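Local coordinates for endoribonuclease L-PSP/chorismate mutase-like domain-containing protein (Shewanella oneidensis, PDB 2OTM) that is of unknown function but belongs to the YjgF-like superfamily, which makes a ribonuclease or related activity possible but unproven, at residues B[5-10]-B[85-89]; B[32-38]-B[150-154]; B[49-53]-B[67-71]. All blocks are in the same frame, centred on the assembly; numbering follows the deposited sequence.

Contact 1. Residues B[5-10]-B[85-89]; sequences TPESRL and GELSR
Glu7 reaches from the first turn of helix 6-12 to the backbone of the loop that follows helix 62-84. Its OE2 accepts from Leu87 N at 2.8 Å through the syn lone pair, and the N-H points almost straight at it (174°). A bend at chi2 (86°) turns the carboxylate toward the loop. The other oxygen, OE1, accepts a hydrogen bond from water 1, which also donates to Glu86 OE1 and accepts from Ser88 N at 2.9 Å. The two carboxylates stand close, OE2 of Glu7 4.0 Å from OE1 of Glu86; the shared water and a salt bridge from Lys81 to Glu7 probably ease the repulsion. With an alanine here the carboxylate is gone, which is likely to leave Leu87 N and Lys81 without their acceptor and the water short of one partner. Beneath this polar layer Pro6 CB lies 3.7 Å from Leu87 CB, and Leu10 CD1 approaches Leu87 CD1 at 4.2 Å, while helices 62-84 and 109-124 supply further packing around Leu87. Thr5, whose CG2 also lies 3.4 Å from Ser88 OG, is the N-cap of the helix: its OG1 accepts from Ser8 N at 3.0 Å, and Ser8 OG donates to Thr5 O in the carbonyl plane. The arrangement is an N-capped helix docked by its first turn on a post-helical loop, on the helical layer of the YjgF-like alpha/beta fold.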
loop_
_atom_site.group_PDB
_atom_site.type_symbol
_atom_site.label_atom_id
_atom_site.label_comp_id
_atom_site.label_asym_id
_atom_site.label_seq_id
_atom_site.Cartn_x
_atom_site.Cartn_y
_atom_site.Cartn_z
ATOM N N THR B 5 -16.361 -23.247 -12.375
ATOM C CA THR B 5 -15.388 -22.204 -12.616
ATOM C C THR B 5 -15.872 -20.931 -11.918
ATOM O O THR B 5 -17.060 -20.804 -11.598
ATOM C CB THR B 5 -15.290 -21.897 -14.111
ATOM O OG1 THR B 5 -16.594 -21.548 -14.583
ATOM C CG2 THR B 5 -14.715 -23.099 -14.948
ATOM N N PRO B 6 -14.971 -19.957 -11.712
ATOM C CA PRO B 6 -15.413 -18.654 -11.199
ATOM C C PRO B 6 -16.475 -18.022 -12.121
ATOM O O PRO B 6 -17.460 -17.441 -11.666
ATOM C CB PRO B 6 -14.109 -17.835 -11.173
ATOM C CG PRO B 6 -13.046 -18.888 -11.024
ATOM C CD PRO B 6 -13.521 -19.994 -11.925
ATOM N N GLU B 7 -16.300 -18.208 -13.413
ATOM C CA GLU B 7 -17.268 -17.732 -14.376
ATOM C C GLU B 7 -18.658 -18.322 -14.110
ATOM O O GLU B 7 -19.640 -17.586 -14.162
ATOM C CB GLU B 7 -16.816 -18.032 -15.795
ATOM C CG GLU B 7 -15.640 -17.202 -16.302
ATOM C CD GLU B 7 -14.250 -17.758 -15.956
ATOM O OE1 GLU B 7 -14.121 -18.699 -15.134
ATOM O OE2 GLU B 7 -13.270 -17.200 -16.518
ATOM N N SER B 8 -18.756 -19.624 -13.803
ATOM C CA SER B 8 -20.083 -20.220 -13.537
ATOM C C SER B 8 -20.710 -19.630 -12.276
ATOM O O SER B 8 -21.944 -19.460 -12.192
ATOM C CB SER B 8 -20.002 -21.751 -13.462
ATOM O OG SER B 8 -19.265 -22.171 -12.335
ATOM N N ARG B 9 -19.870 -19.292 -11.298
ATOM C CA ARG B 9 -20.359 -18.714 -10.052
ATOM C C ARG B 9 -20.867 -17.287 -10.248
ATOM O O ARG B 9 -21.845 -16.866 -9.598
ATOM C CB ARG B 9 -19.286 -18.752 -9.001
ATOM C CG ARG B 9 -18.931 -20.167 -8.555
ATOM C CD ARG B 9 -17.843 -20.125 -7.508
ATOM N NE ARG B 9 -17.206 -21.422 -7.334
ATOM C CZ ARG B 9 -15.970 -21.765 -7.712
ATOM N NH1 ARG B 9 -15.137 -20.903 -8.284
ATOM N NH2 ARG B 9 -15.553 -23.012 -7.482
ATOM N N LEU B 10 -20.204 -16.537 -11.129
ATOM C CA LEU B 10 -20.704 -15.222 -11.521
ATOM C C LEU B 10 -22.083 -15.376 -12.179
ATOM O O LEU B 10 -23.022 -14.649 -11.865
ATOM C CB LEU B 10 -19.725 -14.524 -12.483
ATOM C CG LEU B 10 -18.402 -14.007 -11.891
ATOM C CD1 LEU B 10 -17.371 -13.759 -12.980
ATOM C CD2 LEU B 10 -18.595 -12.725 -11.010
ATOM N N GLY B 85 -7.662 -14.788 -19.203
ATOM C CA GLY B 85 -8.528 -15.521 -20.133
ATOM C C GLY B 85 -9.567 -16.373 -19.446
ATOM O O GLY B 85 -10.770 -16.220 -19.710
ATOM N N GLU B 86 -9.108 -17.284 -18.591
ATOM C CA GLU B 86 -9.950 -18.175 -17.828
ATOM C C GLU B 86 -9.599 -17.908 -16.388
ATOM O O GLU B 86 -8.450 -18.053 -15.998
ATOM C CB GLU B 86 -9.641 -19.625 -18.200
ATOM C CG GLU B 86 -10.141 -20.045 -19.582
ATOM C CD GLU B 86 -11.658 -20.161 -19.652
ATOM O OE1 GLU B 86 -12.306 -20.509 -18.634
ATOM O OE2 GLU B 86 -12.215 -19.892 -20.734
ATOM N N LEU B 87 -10.595 -17.518 -15.600
ATOM C CA LEU B 87 -10.379 -17.209 -14.195
ATOM C C LEU B 87 -9.965 -18.455 -13.399
ATOM O O LEU B 87 -9.418 -18.328 -12.314
ATOM C CB LEU B 87 -11.626 -16.556 -13.601
ATOM C CG LEU B 87 -11.925 -15.108 -14.033
ATOM C CD1 LEU B 87 -13.289 -14.677 -13.541
ATOM C CD2 LEU B 87 -10.844 -14.128 -13.536
ATOM N N SER B 88 -10.225 -19.654 -13.940
ATOM C CA SER B 88 -9.689 -20.897 -13.352
ATOM C C SER B 88 -8.177 -20.946 -13.273
ATOM O O SER B 88 -7.607 -21.743 -12.547
ATOM C CB SER B 88 -10.131 -22.100 -14.193
ATOM O OG SER B 88 -11.524 -22.250 -14.103
ATOM N N ARG B 89 -7.528 -20.133 -14.086
ATOM C CA ARG B 89 -6.062 -20.051 -14.113
ATOM C C ARG B 89 -5.467 -19.376 -12.875
ATOM O O ARG B 89 -4.264 -19.500 -12.582
ATOM C CB ARG B 89 -5.600 -19.371 -15.389
ATOM C CG ARG B 89 -5.975 -20.184 -16.649
ATOM C CD ARG B 89 -5.636 -19.514 -17.977
ATOM N NE ARG B 89 -6.043 -20.435 -19.053
ATOM C CZ ARG B 89 -6.495 -20.102 -20.265
ATOM N NH1 ARG B 89 -6.579 -18.845 -20.655
ATOM N NH2 ARG B 89 -6.852 -21.064 -21.117
HETATM O O HOH W 1 -12.186 -20.394 -15.921
#

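Contact 2. Residues B[32-38]-B[150-154]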
loop_
_atom_site.group_PDB
_atom_site.type_symbol
_atom_site.label_atom_id
_atom_site.label_comp_id
_atom_site.label_asym_id
_atom_site.label_seq_id
_atom_site.Cartn_x
_atom_site.Cartn_y
_atom_site.Cartn_z
ATOM N N ILE B 32 2.583 -7.944 -14.172
ATOM C CA ILE B 32 2.922 -9.296 -13.739
ATOM C C ILE B 32 4.419 -9.341 -13.447
ATOM O O ILE B 32 5.242 -8.844 -14.244
ATOM C CB ILE B 32 2.552 -10.391 -14.783
ATOM C CG1 ILE B 32 1.049 -10.405 -15.057
ATOM C CG2 ILE B 32 2.983 -11.800 -14.304
ATOM C CD1 ILE B 32 0.580 -11.324 -16.193
ATOM N N VAL B 33 4.762 -9.876 -12.273
ATOM C CA VAL B 33 6.151 -10.159 -11.898
ATOM C C VAL B 33 6.167 -11.602 -11.417
ATOM O O VAL B 33 5.455 -11.989 -10.490
ATOM C CB VAL B 33 6.707 -9.185 -10.832
ATOM C CG1 VAL B 33 5.852 -9.197 -9.557
ATOM C CG2 VAL B 33 8.142 -9.527 -10.509
ATOM N N GLY B 34 6.915 -12.436 -12.114
ATOM C CA GLY B 34 6.914 -13.849 -11.815
ATOM C C GLY B 34 5.538 -14.432 -11.962
ATOM O O GLY B 34 4.947 -14.388 -13.040
ATOM N N SER B 35 5.023 -14.957 -10.858
ATOM C CA SER B 35 3.690 -15.546 -10.812
ATOM C C SER B 35 2.638 -14.594 -10.198
ATOM O O SER B 35 1.502 -14.996 -9.982
ATOM C CB SER B 35 3.752 -16.820 -9.982
ATOM O OG SER B 35 4.021 -16.492 -8.615
ATOM N N GLN B 36 3.013 -13.334 -9.962
ATOM C CA GLN B 36 2.159 -12.380 -9.268
ATOM C C GLN B 36 1.588 -11.375 -10.248
ATOM O O GLN B 36 2.326 -10.669 -10.912
ATOM C CB GLN B 36 2.968 -11.656 -8.183
ATOM C CG GLN B 36 3.462 -12.597 -7.105
ATOM C CD GLN B 36 4.487 -11.984 -6.188
ATOM O OE1 GLN B 36 5.566 -12.517 -6.046
ATOM N NE2 GLN B 36 4.164 -10.863 -5.569
ATOM N N LEU B 37 0.266 -11.355 -10.348
ATOM C CA LEU B 37 -0.484 -10.452 -11.195
ATOM C C LEU B 37 -1.160 -9.428 -10.286
ATOM O O LEU B 37 -1.822 -9.813 -9.320
ATOM C CB LEU B 37 -1.533 -11.259 -11.953
ATOM C CG LEU B 37 -2.635 -10.566 -12.756
ATOM C CD1 LEU B 37 -2.085 -9.751 -13.863
ATOM C CD2 LEU B 37 -3.548 -11.636 -13.326
HETATM N N MSE B 38 -0.977 -8.143 -10.573
HETATM C CA MSE B 38 -1.540 -7.108 -9.726
HETATM C C MSE B 38 -2.236 -6.064 -10.571
HETATM O O MSE B 38 -1.715 -5.634 -11.594
HETATM C CB MSE B 38 -0.460 -6.493 -8.869
HETATM C CG MSE B 38 0.669 -5.885 -9.634
HETATM SE SE MSE B 38 2.176 -5.671 -8.477
HETATM C CE MSE B 38 2.661 -7.463 -8.207
ATOM N N LEU B 150 -6.472 -5.746 -6.596
ATOM C CA LEU B 150 -6.352 -7.188 -6.361
ATOM C C LEU B 150 -4.971 -7.678 -6.785
ATOM O O LEU B 150 -4.345 -7.108 -7.669
ATOM C CB LEU B 150 -7.398 -7.954 -7.141
ATOM C CG LEU B 150 -8.866 -7.716 -6.790
ATOM C CD1 LEU B 150 -9.725 -8.649 -7.587
ATOM C CD2 LEU B 150 -9.118 -7.900 -5.314
ATOM N N PHE B 151 -4.519 -8.727 -6.108
ATOM C CA PHE B 151 -3.246 -9.373 -6.359
ATOM C C PHE B 151 -3.531 -10.883 -6.429
ATOM O O PHE B 151 -4.157 -11.443 -5.514
ATOM C CB PHE B 151 -2.293 -9.122 -5.216
ATOM C CG PHE B 151 -1.988 -7.660 -4.960
ATOM C CD1 PHE B 151 -2.881 -6.865 -4.273
ATOM C CD2 PHE B 151 -0.819 -7.108 -5.390
ATOM C CE1 PHE B 151 -2.619 -5.536 -4.039
ATOM C CE2 PHE B 151 -0.538 -5.762 -5.146
ATOM C CZ PHE B 151 -1.440 -4.991 -4.478
ATOM N N ALA B 152 -3.083 -11.517 -7.512
ATOM C CA ALA B 152 -3.400 -12.903 -7.810
ATOM C C ALA B 152 -2.130 -13.654 -8.111
ATOM O O ALA B 152 -1.186 -13.094 -8.668
ATOM C CB ALA B 152 -4.359 -13.014 -8.988
ATOM N N GLU B 153 -2.129 -14.927 -7.747
ATOM C CA GLU B 153 -1.062 -15.867 -8.077
ATOM C C GLU B 153 -1.505 -16.724 -9.247
ATOM O O GLU B 153 -2.611 -17.265 -9.232
ATOM C CB GLU B 153 -0.752 -16.782 -6.879
ATOM C CG GLU B 153 0.469 -17.630 -7.099
ATOM C CD GLU B 153 0.746 -18.642 -5.997
ATOM O OE1 GLU B 153 -0.050 -18.780 -5.049
ATOM O OE2 GLU B 153 1.774 -19.325 -6.128
ATOM N N LEU B 154 -0.653 -16.819 -10.258
ATOM C CA LEU B 154 -0.902 -17.650 -11.432
ATOM C C LEU B 154 -0.000 -18.878 -11.388
ATOM O O LEU B 154 -0.166 -19.809 -12.184
ATOM C CB LEU B 154 -0.577 -16.868 -12.693
ATOM C CG LEU B 154 -1.304 -15.535 -12.874
ATOM C CD1 LEU B 154 -0.582 -14.765 -13.962
ATOM C CD2 LEU B 154 -2.779 -15.750 -13.190
ATOM O OXT LEU B 154 0.933 -18.929 -10.571
HETATM O O HOH W 2 4.620 -18.034 -6.421
#
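Leu154, the chain's last residue, and Leu37 have the most surface buried here, with Ser35 close behind, where strand 36-39 pairs antiparallel with strand 146-153. Leu37 faces Ala152 as a hydrogen-bonded pair: Leu37 N gives to Ala152 O, and Ala152 N returns the bond to Leu37 O, each at 2.8 Å. Beyond them Leu154 N donates to Ser35 O at 2.8 Å. Leu37 and Leu154 meet obliquely through their side chains, with Leu154 CD1 4.2 Å from Leu37 CB; the Leu37 side chain also packs on Leu80 and Ala83 of helix 62-84. Ser35 belongs to the type II' turn from Val33 to Gln36. Its CB lies 3.6 Å from Leu154 OXT of the terminal carboxylate, and its OG shares water 2 with Glu153 OE2, while Glu153 OE1 is held by Gln92. On the face of Gln36, CB of Met38, present as selenomethionine, comes to 3.6 Å from Phe151 CD2, and its selenium makes an oblique Met-aromatic contact with the ring. Gln36 pairs there with Gln36 of the second subunit. The chemistry thus implies a division of labour: backbone bonds set the register, Leu37 packs under helix 62-84 with Leu154 beside it, and the other face serves the trimer interface.

Contact 3. Residues B[49-53]-B[67-71]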
loop_
_atom_site.group_PDB
_atom_site.type_symbol
_atom_site.label_atom_id
_atom_site.label_comp_id
_atom_site.label_asym_id
_atom_site.label_seq_id
_atom_site.Cartn_x
_atom_site.Cartn_y
_atom_site.Cartn_z
ATOM N N LYS B 49 -20.731 3.999 -16.060
ATOM C CA LYS B 49 -21.010 5.104 -15.136
ATOM C C LYS B 49 -20.408 4.826 -13.759
ATOM O O LYS B 49 -20.597 3.759 -13.221
ATOM C CB LYS B 49 -22.515 5.294 -14.990
ATOM C CG LYS B 49 -23.184 5.871 -16.246
ATOM N N LEU B 50 -19.718 5.806 -13.193
ATOM C CA LEU B 50 -19.169 5.686 -11.847
ATOM C C LEU B 50 -20.328 5.863 -10.897
ATOM O O LEU B 50 -20.885 6.947 -10.773
ATOM C CB LEU B 50 -18.086 6.730 -11.599
ATOM C CG LEU B 50 -17.404 6.619 -10.244
ATOM C CD1 LEU B 50 -16.811 5.239 -10.097
ATOM C CD2 LEU B 50 -16.350 7.729 -10.079
ATOM N N LEU B 51 -20.725 4.781 -10.253
ATOM C CA LEU B 51 -22.009 4.745 -9.580
ATOM C C LEU B 51 -22.008 5.398 -8.208
ATOM O O LEU B 51 -23.052 5.849 -7.753
ATOM C CB LEU B 51 -22.504 3.320 -9.509
ATOM C CG LEU B 51 -23.952 3.023 -9.834
ATOM C CD1 LEU B 51 -24.289 3.500 -11.260
ATOM C CD2 LEU B 51 -24.159 1.520 -9.699
ATOM N N TYR B 52 -20.846 5.459 -7.576
ATOM C CA TYR B 52 -20.703 5.991 -6.215
ATOM C C TYR B 52 -19.631 7.060 -6.160
ATOM O O TYR B 52 -18.444 6.782 -6.340
ATOM C CB TYR B 52 -20.336 4.880 -5.265
ATOM C CG TYR B 52 -21.343 3.764 -5.237
ATOM C CD1 TYR B 52 -22.405 3.806 -4.367
ATOM C CD2 TYR B 52 -21.238 2.689 -6.080
ATOM C CE1 TYR B 52 -23.333 2.780 -4.319
ATOM C CE2 TYR B 52 -22.182 1.652 -6.060
ATOM C CZ TYR B 52 -23.209 1.707 -5.167
ATOM O OH TYR B 52 -24.148 0.700 -5.123
ATOM N N GLN B 53 -20.078 8.281 -5.933
ATOM C CA GLN B 53 -19.183 9.417 -5.845
ATOM C C GLN B 53 -19.488 10.227 -4.619
ATOM O O GLN B 53 -20.515 10.901 -4.546
ATOM C CB GLN B 53 -19.346 10.300 -7.062
ATOM C CG GLN B 53 -19.017 9.614 -8.366
ATOM C CD GLN B 53 -19.348 10.492 -9.546
ATOM O OE1 GLN B 53 -18.825 11.580 -9.671
ATOM N NE2 GLN B 53 -20.182 10.001 -10.433
ATOM N N ALA B 67 -21.978 -2.331 -1.151
ATOM C CA ALA B 67 -22.387 -2.509 -2.562
ATOM C C ALA B 67 -21.342 -1.897 -3.494
ATOM O O ALA B 67 -21.005 -2.480 -4.557
ATOM C CB ALA B 67 -23.753 -1.882 -2.771
ATOM N N ALA B 68 -20.783 -0.744 -3.085
ATOM C CA ALA B 68 -19.772 -0.088 -3.897
ATOM C C ALA B 68 -18.496 -0.906 -4.002
ATOM O O ALA B 68 -17.934 -1.057 -5.074
ATOM C CB ALA B 68 -19.447 1.275 -3.332
ATOM N N CYS B 69 -18.043 -1.455 -2.887
ATOM C CA CYS B 69 -16.825 -2.269 -2.906
ATOM C C CYS B 69 -17.024 -3.567 -3.646
ATOM O O CYS B 69 -16.082 -4.095 -4.273
ATOM C CB CYS B 69 -16.351 -2.536 -1.505
ATOM S SG CYS B 69 -15.755 -1.029 -0.664
ATOM N N ARG B 70 -18.241 -4.089 -3.572
ATOM C CA ARG B 70 -18.610 -5.272 -4.358
ATOM C C ARG B 70 -18.515 -4.952 -5.856
ATOM O O ARG B 70 -17.952 -5.736 -6.632
ATOM C CB ARG B 70 -20.010 -5.749 -3.955
ATOM C CG ARG B 70 -20.521 -6.998 -4.658
ATOM C CD ARG B 70 -21.918 -7.384 -4.130
ATOM N NE ARG B 70 -22.545 -8.476 -4.908
ATOM C CZ ARG B 70 -22.415 -9.786 -4.658
ATOM N NH1 ARG B 70 -21.676 -10.231 -3.662
ATOM N NH2 ARG B 70 -23.032 -10.667 -5.424
ATOM N N LEU B 71 -19.062 -3.817 -6.282
ATOM C CA LEU B 71 -19.051 -3.448 -7.692
ATOM C C LEU B 71 -17.626 -3.158 -8.188
ATOM O O LEU B 71 -17.253 -3.566 -9.293
ATOM C CB LEU B 71 -19.969 -2.257 -7.947
ATOM C CG LEU B 71 -20.195 -1.810 -9.377
ATOM C CD1 LEU B 71 -20.635 -2.960 -10.312
ATOM C CD2 LEU B 71 -21.169 -0.617 -9.375
#
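Tyr52 lays its ring against helix 62-84 of the YjgF-like alpha/beta fold, just after the small hairpin formed by strands 45-46 and 49-50. The meeting is a CH-pi contact: Ala68 CB sits over one face of the ring, 3.7 Å from its centroid and 17° off the normal, displaced toward the rim on the CD2 side. Leu71, one turn farther along the helix, comes instead to the ring's edge, with its CD2 near the ring plane and 4.1 Å from Tyr52 CE2. The same methyl touches Leu51 CD2 at 3.7 Å, and these two leucine side chains cross at about a right angle. With CG of Leu71 anti to the backbone N (chi1 -174°), the branch extends toward the loop, where CD2 meets both partners. Tyr52 also meets Tyr60 edge-to-face, and Leu46 packs on both Leu51 and Leu71, joining hairpin and helix. The segments share no hydrogen bond, so the attachment depends on shape: a flat ring over an alanine, with a leucine against its rim. Within segment 49-53, Gln53 NE2 donates to Leu50 O, a side-chain bond internal to the segment. At the far end of the ring, Tyr52 OH lies 3.5 Å from Ala67 CB.

In the fold
From the N terminus, helix 6-12 comes first, and contact 1 closes a long loop by setting it on the turn after helix 62-84. Strands 30-33 and 36-39 follow, and contact 2 pairs strand 36-39 with the last strand, 146-153. Because 32-38 lies inside the loop closed by contact 1 while 150-154 lies beyond it, these two contacts cross; they also touch, through Arg89 O and Leu154 CD2. Contact 3 is nested within both loops, tying the residues just after the small hairpin to helix 62-84, and its centre is about 25 Å from that of contact 2, across the chain's centre. Together they join helical layer, central sheet and small two-stranded hairpin.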